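Long-range contacts in putative L-alanine-DL-glutamate epimerase (Burkholderia xenovorans LB400, PDB 3SN4), which probably catalyses a racemisation or epimerisation and binds a magnesium ion together with 2-oxoglutarate: residues V315-F320 and P337-M342; P264-E269 and V288-T293; V119-S124 and M342-D347. One frame throughout, in Å; residues are numbered along the deposited sequence.

Interaction 1 of 3, residues V315-F320 and P337-M342. With AKG (2-oxoglutaric acid), chain C.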
loop_
_atom_site.group_PDB
_atom_site.type_symbol
_atom_site.label_atom_id
_atom_site.label_comp_id
_atom_site.label_asym_id
_atom_site.label_seq_id
_atom_site.Cartn_x
_atom_site.Cartn_y
_atom_site.Cartn_z
ATOM N N VAL A 315 4.854 16.933 -21.169
ATOM C CA VAL A 315 4.260 18.159 -20.646
ATOM C C VAL A 315 3.827 19.121 -21.744
ATOM O O VAL A 315 4.344 19.091 -22.862
ATOM C CB VAL A 315 5.218 18.875 -19.670
ATOM C CG1 VAL A 315 5.580 17.949 -18.512
ATOM C CG2 VAL A 315 6.441 19.377 -20.373
ATOM N N ALA A 316 2.885 19.979 -21.396
ATOM C CA ALA A 316 2.373 21.013 -22.272
ATOM C C ALA A 316 2.296 22.320 -21.514
ATOM O O ALA A 316 1.667 22.390 -20.459
ATOM C CB ALA A 316 0.976 20.610 -22.791
ATOM N N PRO A 317 2.916 23.383 -22.041
ATOM C CA PRO A 317 2.738 24.681 -21.378
ATOM C C PRO A 317 1.314 25.197 -21.429
ATOM O O PRO A 317 0.595 25.040 -22.457
ATOM C CB PRO A 317 3.647 25.632 -22.163
ATOM C CG PRO A 317 4.035 24.944 -23.353
ATOM C CD PRO A 317 3.690 23.492 -23.285
ATOM N N HIS A 318 0.923 25.819 -20.326
ATOM C CA HIS A 318 -0.326 26.553 -20.232
ATOM C C HIS A 318 -0.094 27.948 -20.771
ATOM O O HIS A 318 0.690 28.710 -20.206
ATOM C CB HIS A 318 -0.727 26.639 -18.771
ATOM C CG HIS A 318 -2.132 27.063 -18.553
ATOM N ND1 HIS A 318 -2.552 27.631 -17.369
ATOM C CD2 HIS A 318 -3.213 27.034 -19.371
ATOM C CE1 HIS A 318 -3.845 27.896 -17.454
ATOM N NE2 HIS A 318 -4.267 27.555 -18.663
ATOM N N ASN A 319 -0.777 28.285 -21.858
ATOM C CA ASN A 319 -0.508 29.521 -22.569
ATOM C C ASN A 319 -1.786 30.078 -23.151
ATOM O O ASN A 319 -2.222 29.641 -24.229
ATOM C CB ASN A 319 0.489 29.235 -23.691
ATOM C CG ASN A 319 0.947 30.472 -24.393
ATOM O OD1 ASN A 319 1.400 31.427 -23.749
ATOM N ND2 ASN A 319 0.842 30.473 -25.724
ATOM N N PHE A 320 -2.402 31.018 -22.430
ATOM C CA PHE A 320 -3.636 31.637 -22.899
ATOM C C PHE A 320 -3.720 33.129 -22.577
ATOM O O PHE A 320 -4.813 33.673 -22.302
ATOM C CB PHE A 320 -4.879 30.874 -22.392
ATOM C CG PHE A 320 -5.238 31.132 -20.939
ATOM C CD1 PHE A 320 -6.436 31.760 -20.611
ATOM C CD2 PHE A 320 -4.408 30.717 -19.906
ATOM C CE1 PHE A 320 -6.777 32.008 -19.266
ATOM C CE2 PHE A 320 -4.757 30.960 -18.562
ATOM C CZ PHE A 320 -5.942 31.599 -18.255
ATOM N N PRO A 337 12.679 18.130 -23.545
ATOM C CA PRO A 337 12.593 16.995 -24.488
ATOM C C PRO A 337 11.188 16.393 -24.543
ATOM O O PRO A 337 10.658 16.106 -25.624
ATOM C CB PRO A 337 13.626 15.989 -23.929
ATOM C CG PRO A 337 13.829 16.380 -22.537
ATOM C CD PRO A 337 13.666 17.887 -22.486
ATOM N N ASN A 338 10.591 16.229 -23.369
ATOM C CA ASN A 338 9.305 15.550 -23.192
ATOM C C ASN A 338 8.140 16.505 -23.382
ATOM O O ASN A 338 7.348 16.706 -22.483
ATOM C CB ASN A 338 9.237 14.839 -21.821
ATOM C CG ASN A 338 9.550 15.758 -20.630
ATOM O OD1 ASN A 338 10.526 16.506 -20.650
ATOM N ND2 ASN A 338 8.752 15.644 -19.553
ATOM N N LEU A 339 8.058 17.098 -24.573
ATOM C CA LEU A 339 7.059 18.120 -24.887
ATOM C C LEU A 339 5.890 17.518 -25.668
ATOM O O LEU A 339 6.071 17.021 -26.788
ATOM C CB LEU A 339 7.694 19.245 -25.713
ATOM C CG LEU A 339 6.740 20.386 -26.127
ATOM C CD1 LEU A 339 6.433 21.260 -24.951
ATOM C CD2 LEU A 339 7.319 21.193 -27.242
ATOM N N ARG A 340 4.688 17.590 -25.105
ATOM C CA ARG A 340 3.518 17.008 -25.778
ATOM C C ARG A 340 3.091 17.813 -27.013
ATOM O O ARG A 340 2.891 17.264 -28.093
ATOM C CB ARG A 340 2.335 16.893 -24.818
ATOM C CG ARG A 340 1.119 16.151 -25.409
ATOM C CD ARG A 340 1.504 14.766 -25.817
ATOM N NE ARG A 340 0.519 14.072 -26.642
ATOM C CZ ARG A 340 0.451 14.130 -27.979
ATOM N NH1 ARG A 340 1.279 14.885 -28.704
ATOM N NH2 ARG A 340 -0.497 13.435 -28.598
ATOM N N ILE A 341 2.944 19.115 -26.791
ATOM C CA ILE A 341 2.411 20.082 -27.757
ATOM C C ILE A 341 2.392 21.442 -27.034
ATOM O O ILE A 341 2.509 21.480 -25.801
ATOM C CB ILE A 341 0.977 19.682 -28.191
ATOM C CG1 ILE A 341 0.496 20.493 -29.395
ATOM C CG2 ILE A 341 0.009 19.822 -27.024
ATOM C CD1 ILE A 341 -0.746 19.870 -30.089
HETATM N N MSE A 342 2.221 22.544 -27.765
HETATM C CA MSE A 342 2.063 23.855 -27.138
HETATM C C MSE A 342 0.710 24.480 -27.392
HETATM O O MSE A 342 0.191 24.472 -28.514
HETATM C CB MSE A 342 3.112 24.856 -27.601
HETATM C CG MSE A 342 2.972 26.217 -26.820
HETATM SE SE MSE A 342 4.571 27.078 -26.933
HETATM C CE MSE A 342 3.893 28.931 -26.696
HETATM C C1 AKG C . -6.599 26.569 -20.579
HETATM O O1 AKG C . -6.067 27.483 -21.274
HETATM O O2 AKG C . -6.373 25.345 -20.837
HETATM C C2 AKG C . -7.470 26.912 -19.422
HETATM O O5 AKG C . -8.115 26.038 -18.847
HETATM C C3 AKG C . -7.563 28.298 -18.828
HETATM C C4 AKG C . -8.715 29.224 -19.259
HETATM C C5 AKG C . -10.165 28.775 -19.198
HETATM O O3 AKG C . -10.559 27.990 -20.094
HETATM O O4 AKG C . -10.931 29.247 -18.306
#
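P317 meets two side chains of 337-342 through CG and CD of its ring. Its CD lies 3.9 Å from CD1 of L339. Its CG meets CG of M342 at 3.8 Å, and both neighbours cross the proline at about a right angle. M342, a selenomethionine, stands with CG anti to its backbone N (chi1 -176°) and runs on extended, which carries the methyl CE beyond the proline to ND2 of N319 at 3.6 Å. That amide is held from both ends: its OD1 accepts from N329, and its ND2 donates to T326 and to the carbonyl of E343.

The backbones are pinned at one bridge, V315 with L339. V315 N donates to N338 O (2.8 Å) and R340 N to V315 O (2.7 Å). N338 is the centre of an inverse gamma turn, and its ND2, near CG1 of V315, is spent on the carbonyls of I313 and A305. The carbonyl oxygen of I341 lies buried among carbon atoms, CB of A316 (3.5 Å) and CD of P317 (3.4 Å), with no hydrogen-bond partner in the model. R340 starts toward V315, but bends away at chi2 (59°) to form a salt bridge with E227 of the second subunit.

Past the bridge, H318 and F320 turn from this contact to 2-oxoglutarate, whose C3 sits over the centre of the F320 ring. The contact thus joins strand 314-317 to the loop entering strand 342-344, with helix 323-335 against P317, L339 and M342, helix 298-310 against V315 and N338, and strand 118-123 beyond L339.

Interaction 2 of 3, residues P264-E269 and V288-T293. With MG (magnesium ion), chain B; AKG (2-oxoglutaric acid), chain C.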
loop_
_atom_site.group_PDB
_atom_site.type_symbol
_atom_site.label_atom_id
_atom_site.label_comp_id
_atom_site.label_asym_id
_atom_site.label_seq_id
_atom_site.Cartn_x
_atom_site.Cartn_y
_atom_site.Cartn_z
ATOM N N PRO A 264 -6.998 10.042 -23.542
ATOM C CA PRO A 264 -5.927 10.585 -22.740
ATOM C C PRO A 264 -6.417 11.745 -21.867
ATOM O O PRO A 264 -7.233 12.578 -22.289
ATOM C CB PRO A 264 -4.900 11.066 -23.783
ATOM C CG PRO A 264 -5.320 10.397 -25.080
ATOM C CD PRO A 264 -6.767 10.236 -24.994
ATOM N N ILE A 265 -5.923 11.774 -20.639
ATOM C CA ILE A 265 -6.317 12.776 -19.676
ATOM C C ILE A 265 -5.147 13.705 -19.389
ATOM O O ILE A 265 -4.028 13.252 -19.072
ATOM C CB ILE A 265 -6.786 12.117 -18.365
ATOM C CG1 ILE A 265 -8.019 11.231 -18.600
ATOM C CG2 ILE A 265 -7.007 13.154 -17.263
ATOM C CD1 ILE A 265 -9.266 11.919 -19.204
ATOM N N SER A 266 -5.408 15.008 -19.484
ATOM C CA SER A 266 -4.460 16.005 -19.051
ATOM C C SER A 266 -4.980 16.810 -17.853
ATOM O O SER A 266 -6.185 16.953 -17.641
ATOM C CB SER A 266 -4.132 16.939 -20.219
ATOM O OG SER A 266 -5.255 17.675 -20.629
ATOM N N SER A 267 -4.056 17.347 -17.078
ATOM C CA SER A 267 -4.400 18.158 -15.903
ATOM C C SER A 267 -3.149 18.891 -15.447
ATOM O O SER A 267 -2.125 18.835 -16.119
ATOM C CB SER A 267 -4.920 17.264 -14.754
ATOM O OG SER A 267 -5.481 18.022 -13.671
ATOM N N CYS A 268 -3.276 19.562 -14.293
ATOM C CA CYS A 268 -2.181 20.163 -13.519
ATOM C C CYS A 268 -1.854 21.636 -13.794
ATOM O O CYS A 268 -0.906 22.142 -13.206
ATOM C CB CYS A 268 -0.900 19.376 -13.643
ATOM S SG CYS A 268 -1.075 17.585 -13.332
ATOM N N GLU A 269 -2.610 22.309 -14.658
ATOM C CA GLU A 269 -2.273 23.677 -15.075
ATOM C C GLU A 269 -2.227 24.667 -13.925
ATOM O O GLU A 269 -1.642 25.756 -14.045
ATOM C CB GLU A 269 -3.236 24.192 -16.166
ATOM C CG GLU A 269 -4.600 24.666 -15.668
ATOM C CD GLU A 269 -5.602 24.975 -16.782
ATOM O OE1 GLU A 269 -6.537 25.768 -16.512
ATOM O OE2 GLU A 269 -5.480 24.436 -17.913
ATOM N N VAL A 288 -0.971 13.470 -19.682
ATOM C CA VAL A 288 -0.192 14.674 -19.929
ATOM C C VAL A 288 -0.262 15.677 -18.768
ATOM O O VAL A 288 -1.341 15.957 -18.282
ATOM C CB VAL A 288 -0.729 15.362 -21.192
ATOM C CG1 VAL A 288 -0.002 16.647 -21.442
ATOM C CG2 VAL A 288 -0.608 14.405 -22.399
ATOM N N ALA A 289 0.885 16.211 -18.348
ATOM C CA ALA A 289 0.954 17.251 -17.337
ATOM C C ALA A 289 1.059 18.615 -17.994
ATOM O O ALA A 289 2.014 18.905 -18.735
ATOM C CB ALA A 289 2.134 17.042 -16.377
ATOM N N ILE A 290 0.077 19.458 -17.719
ATOM C CA ILE A 290 0.079 20.846 -18.183
ATOM C C ILE A 290 0.848 21.647 -17.143
ATOM O O ILE A 290 0.577 21.541 -15.953
ATOM C CB ILE A 290 -1.346 21.365 -18.393
ATOM C CG1 ILE A 290 -1.993 20.560 -19.554
ATOM C CG2 ILE A 290 -1.350 22.873 -18.751
ATOM C CD1 ILE A 290 -3.523 20.675 -19.678
ATOM N N VAL A 291 1.838 22.412 -17.585
ATOM C CA VAL A 291 2.661 23.178 -16.667
ATOM C C VAL A 291 2.465 24.650 -16.975
ATOM O O VAL A 291 2.634 25.074 -18.120
ATOM C CB VAL A 291 4.156 22.810 -16.795
ATOM C CG1 VAL A 291 5.016 23.608 -15.817
ATOM C CG2 VAL A 291 4.368 21.313 -16.597
ATOM N N ASP A 292 2.098 25.417 -15.960
ATOM C CA ASP A 292 2.023 26.872 -16.101
ATOM C C ASP A 292 3.343 27.529 -15.678
ATOM O O ASP A 292 3.611 27.775 -14.484
ATOM C CB ASP A 292 0.851 27.451 -15.329
ATOM C CG ASP A 292 0.484 28.846 -15.804
ATOM O OD1 ASP A 292 -0.732 29.151 -15.922
ATOM O OD2 ASP A 292 1.413 29.632 -16.074
ATOM N N THR A 293 4.145 27.827 -16.684
ATOM C CA THR A 293 5.455 28.393 -16.499
ATOM C C THR A 293 5.367 29.900 -16.222
ATOM O O THR A 293 6.303 30.486 -15.657
ATOM C CB THR A 293 6.338 28.183 -17.751
ATOM O OG1 THR A 293 6.012 29.185 -18.716
ATOM C CG2 THR A 293 6.149 26.788 -18.360
HETATM MG MG MG B . -7.262 24.114 -19.154
HETATM C C1 AKG C . -6.599 26.569 -20.579
HETATM O O1 AKG C . -6.067 27.483 -21.274
HETATM O O2 AKG C . -6.373 25.345 -20.837
HETATM C C2 AKG C . -7.470 26.912 -19.422
HETATM O O5 AKG C . -8.115 26.038 -18.847
HETATM C C3 AKG C . -7.563 28.298 -18.828
HETATM C C4 AKG C . -8.715 29.224 -19.259
HETATM C C5 AKG C . -10.165 28.775 -19.198
HETATM O O3 AKG C . -10.559 27.990 -20.094
HETATM O O4 AKG C . -10.931 29.247 -18.306
HETATM O O HOH W 1 1.234 24.101 -13.609
HETATM O O HOH W 2 -3.191 28.069 -14.319
HETATM O O HOH W 3 -8.150 23.126 -17.603
#
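Two carbonyl oxygens, C268 O and I290 O, face each other at 3.2 Å where the direct backbone bonds between the strands stop. One water accepts from D292 N (2.8 Å) and donates to C268 O. A second donates both to E269 O and to D292 OD1, so water continues the link where direct backbone bonds end. C268 has a positive phi (93°), an abrupt change from the extended backbone before it.

Upstream the pairing is regular and parallel: V288 N donates to I265 O, S267 N to V288 O at a long 3.3 Å, and I290 N to S267 O at 2.8 Å. I290 packs along the 264-269 chain. Its CD1 reaches S266 OG (3.6 Å), while CG2 presses on CB of E269 at 3.5 Å.

E269 leaves the backbone with CG between N and the carbonyl carbon (chi1 79°), then extends to place OE2 on the magnesium ion at 2.2 Å. D219, E245, a water and two oxygens of 2-oxoglutarate, O2 and O5, complete the six ligands. D292 sits at a helix N-cap, its OD2 accepting from W295 N, while OD1 also takes bonds from H318 and Y321.

With helix 273-282 between them, these strands make a beta-alpha-beta unit of the enolase-superfamily barrel, in which acidic residues at the C-terminal ends of successive strands hold the metal.

Interaction 3 of 3, residues V119-S124 and M342-D347. With AKG (2-oxoglutaric acid), chain C.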
loop_
_atom_site.group_PDB
_atom_site.type_symbol
_atom_site.label_atom_id
_atom_site.label_comp_id
_atom_site.label_asym_id
_atom_site.label_seq_id
_atom_site.Cartn_x
_atom_site.Cartn_y
_atom_site.Cartn_z
ATOM N N VAL A 119 7.714 24.274 -32.783
ATOM C CA VAL A 119 6.869 23.477 -31.905
ATOM C C VAL A 119 5.446 23.409 -32.456
ATOM O O VAL A 119 4.850 24.457 -32.723
ATOM C CB VAL A 119 6.762 24.128 -30.508
ATOM C CG1 VAL A 119 6.166 23.132 -29.522
ATOM C CG2 VAL A 119 8.130 24.659 -30.040
ATOM N N PRO A 120 4.891 22.191 -32.628
ATOM C CA PRO A 120 3.483 22.100 -32.965
ATOM C C PRO A 120 2.601 22.676 -31.864
ATOM O O PRO A 120 2.893 22.541 -30.667
ATOM C CB PRO A 120 3.239 20.594 -33.111
ATOM C CG PRO A 120 4.567 20.009 -33.412
ATOM C CD PRO A 120 5.557 20.874 -32.678
ATOM N N VAL A 121 1.527 23.325 -32.279
ATOM C CA VAL A 121 0.633 23.981 -31.365
ATOM C C VAL A 121 -0.765 23.442 -31.570
ATOM O O VAL A 121 -1.055 22.783 -32.585
ATOM C CB VAL A 121 0.620 25.519 -31.634
ATOM C CG1 VAL A 121 2.031 26.083 -31.580
ATOM C CG2 VAL A 121 -0.015 25.826 -33.023
ATOM N N TYR A 122 -1.630 23.700 -30.597
ATOM C CA TYR A 122 -3.062 23.669 -30.851
ATOM C C TYR A 122 -3.673 25.054 -30.664
ATOM O O TYR A 122 -3.228 25.843 -29.827
ATOM C CB TYR A 122 -3.781 22.653 -29.991
ATOM C CG TYR A 122 -3.793 22.903 -28.517
ATOM C CD1 TYR A 122 -4.890 23.509 -27.896
ATOM C CD2 TYR A 122 -2.742 22.465 -27.712
ATOM C CE1 TYR A 122 -4.923 23.693 -26.504
ATOM C CE2 TYR A 122 -2.767 22.657 -26.321
ATOM C CZ TYR A 122 -3.860 23.253 -25.740
ATOM O OH TYR A 122 -3.859 23.427 -24.397
ATOM N N TRP A 123 -4.701 25.315 -31.452
ATOM C CA TRP A 123 -5.445 26.568 -31.395
ATOM C C TRP A 123 -6.465 26.429 -30.289
ATOM O O TRP A 123 -7.462 25.707 -30.425
ATOM C CB TRP A 123 -6.118 26.829 -32.733
ATOM C CG TRP A 123 -7.054 28.021 -32.796
ATOM C CD1 TRP A 123 -7.568 28.737 -31.761
ATOM C CD2 TRP A 123 -7.641 28.561 -33.985
ATOM N NE1 TRP A 123 -8.415 29.715 -32.229
ATOM C CE2 TRP A 123 -8.482 29.622 -33.593
ATOM C CE3 TRP A 123 -7.526 28.255 -35.344
ATOM C CZ2 TRP A 123 -9.216 30.381 -34.517
ATOM C CZ3 TRP A 123 -8.246 29.012 -36.264
ATOM C CH2 TRP A 123 -9.076 30.066 -35.847
ATOM N N SER A 124 -6.174 27.099 -29.185
ATOM C CA SER A 124 -6.927 26.928 -27.967
ATOM C C SER A 124 -8.091 27.872 -27.936
ATOM O O SER A 124 -8.133 28.843 -28.707
ATOM C CB SER A 124 -6.032 27.171 -26.754
ATOM O OG SER A 124 -6.731 26.764 -25.608
HETATM N N MSE A 342 2.221 22.544 -27.765
HETATM C CA MSE A 342 2.063 23.855 -27.138
HETATM C C MSE A 342 0.710 24.480 -27.392
HETATM O O MSE A 342 0.191 24.472 -28.514
HETATM C CB MSE A 342 3.112 24.856 -27.601
HETATM C CG MSE A 342 2.972 26.217 -26.820
HETATM SE SE MSE A 342 4.571 27.078 -26.933
HETATM C CE MSE A 342 3.893 28.931 -26.696
ATOM N N GLU A 343 0.156 25.047 -26.327
ATOM C CA GLU A 343 -1.118 25.758 -26.399
ATOM C C GLU A 343 -0.876 27.149 -26.939
ATOM O O GLU A 343 0.083 27.817 -26.578
ATOM C CB GLU A 343 -1.724 25.905 -25.015
ATOM C CG GLU A 343 -3.062 26.630 -24.989
ATOM C CD GLU A 343 -3.719 26.646 -23.621
ATOM O OE1 GLU A 343 -3.006 26.495 -22.595
ATOM O OE2 GLU A 343 -4.967 26.794 -23.585
ATOM N N THR A 344 -1.783 27.601 -27.771
ATOM C CA THR A 344 -1.770 28.995 -28.141
ATOM C C THR A 344 -3.153 29.470 -28.549
ATOM O O THR A 344 -3.890 28.725 -29.158
ATOM C CB THR A 344 -0.758 29.245 -29.252
ATOM O OG1 THR A 344 -0.405 30.626 -29.207
ATOM C CG2 THR A 344 -1.315 28.875 -30.629
ATOM N N ASP A 345 -3.478 30.715 -28.208
ATOM C CA ASP A 345 -4.725 31.347 -28.646
ATOM C C ASP A 345 -4.482 32.053 -29.975
ATOM O O ASP A 345 -3.731 33.022 -30.069
ATOM C CB ASP A 345 -5.250 32.326 -27.604
ATOM C CG ASP A 345 -5.795 31.636 -26.332
ATOM O OD1 ASP A 345 -6.356 30.505 -26.391
ATOM O OD2 ASP A 345 -5.711 32.276 -25.252
ATOM N N ILE A 346 -5.116 31.572 -31.022
ATOM C CA ILE A 346 -4.876 32.143 -32.328
ATOM C C ILE A 346 -5.761 33.375 -32.533
ATOM O O ILE A 346 -5.388 34.300 -33.255
ATOM C CB ILE A 346 -5.015 31.055 -33.425
ATOM C CG1 ILE A 346 -3.903 29.997 -33.218
ATOM C CG2 ILE A 346 -4.930 31.654 -34.861
ATOM C CD1 ILE A 346 -2.511 30.512 -33.549
ATOM N N ASP A 347 -6.919 33.405 -31.871
ATOM C CA ASP A 347 -7.760 34.602 -31.879
ATOM C C ASP A 347 -6.985 35.661 -31.106
ATOM O O ASP A 347 -6.507 35.386 -30.014
ATOM C CB ASP A 347 -9.104 34.373 -31.188
ATOM C CG ASP A 347 -9.954 33.334 -31.888
ATOM O OD1 ASP A 347 -10.498 33.660 -32.969
ATOM O OD2 ASP A 347 -10.070 32.198 -31.346
HETATM C C1 AKG C . -6.599 26.569 -20.579
HETATM O O1 AKG C . -6.067 27.483 -21.274
HETATM O O2 AKG C . -6.373 25.345 -20.837
HETATM C C2 AKG C . -7.470 26.912 -19.422
HETATM O O5 AKG C . -8.115 26.038 -18.847
HETATM C C3 AKG C . -7.563 28.298 -18.828
HETATM C C4 AKG C . -8.715 29.224 -19.259
HETATM C C5 AKG C . -10.165 28.775 -19.198
HETATM O O3 AKG C . -10.559 27.990 -20.094
HETATM O O4 AKG C . -10.931 29.247 -18.306
HETATM O O HOH W 4 -8.112 31.409 -29.615
#
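W123 and I346 pack at the C-terminal end of two parallel strands, 118-123 and 342-344, the first and last of the (beta/alpha)7-beta barrel of this superfamily, so their pairing closes the ring. Four backbone bonds hold it: M342 N to P120 O, Y122 N to M342 O, T344 N to Y122 O, and S124 N to T344 O.

Packing is tight on the face that carries Y122 and E343. The tyrosine ring lies over the glutamate, with CA of E343 3.9 Å from the ring centroid in a CH-pi contact, and the ring and carboxylate planes are only 21° apart. Because CG of Y122 takes the position between backbone N and carbonyl carbon (chi1 66°), the ring leans over E343 on the adjacent strand, and its OH bonds to K163. E343 itself runs fully extended; OE2 accepts from S124 OG at 2.7 Å through its anti lone pair, and lies equally close to O1 of 2-oxoglutarate. On the other face CB of V121 meets CG2 of T344 at 4.0 Å.

Beyond S124 and T344 direct backbone pairing ends and the contact turns wetter. D345, partly exposed, turns its OD1 to H125. A water bridges S124 and D347, donating to S124 O and to D347 OD2 while accepting from D347 N. W123 stays tightly packed even here: CB of I346 lies 3.6 Å from the centroid of its five-membered ring, nearly on the ring normal. At the edge of the same indole, NE1 donates to D347 OD2 at 3.1 Å, in the ring plane but from above the carboxylate, whose OD1 forms a salt bridge with R130.

The three contacts follow the barrel wall round to one ligand, 2-oxoglutarate, which all of them touch. Interactions 1 and 2 have centres about 8 Å apart and share a sheet, strands 288-291 and 314-317 being neighbours in it. Interactions 1 and 3, centres about 10 Å apart, have M342 in common. Interactions 2 and 3 do not touch, their nearest atoms lying about 5 Å apart. They approach the ligand separately, 264-269 through E269, which holds the magnesium ion and also lies against the ligand, and 342-347 through the carboxylate of E343. H318 stands between them, its NE2 3.4 Å from E269 OE2 and its CD2 3.3 Å from E343 OE1.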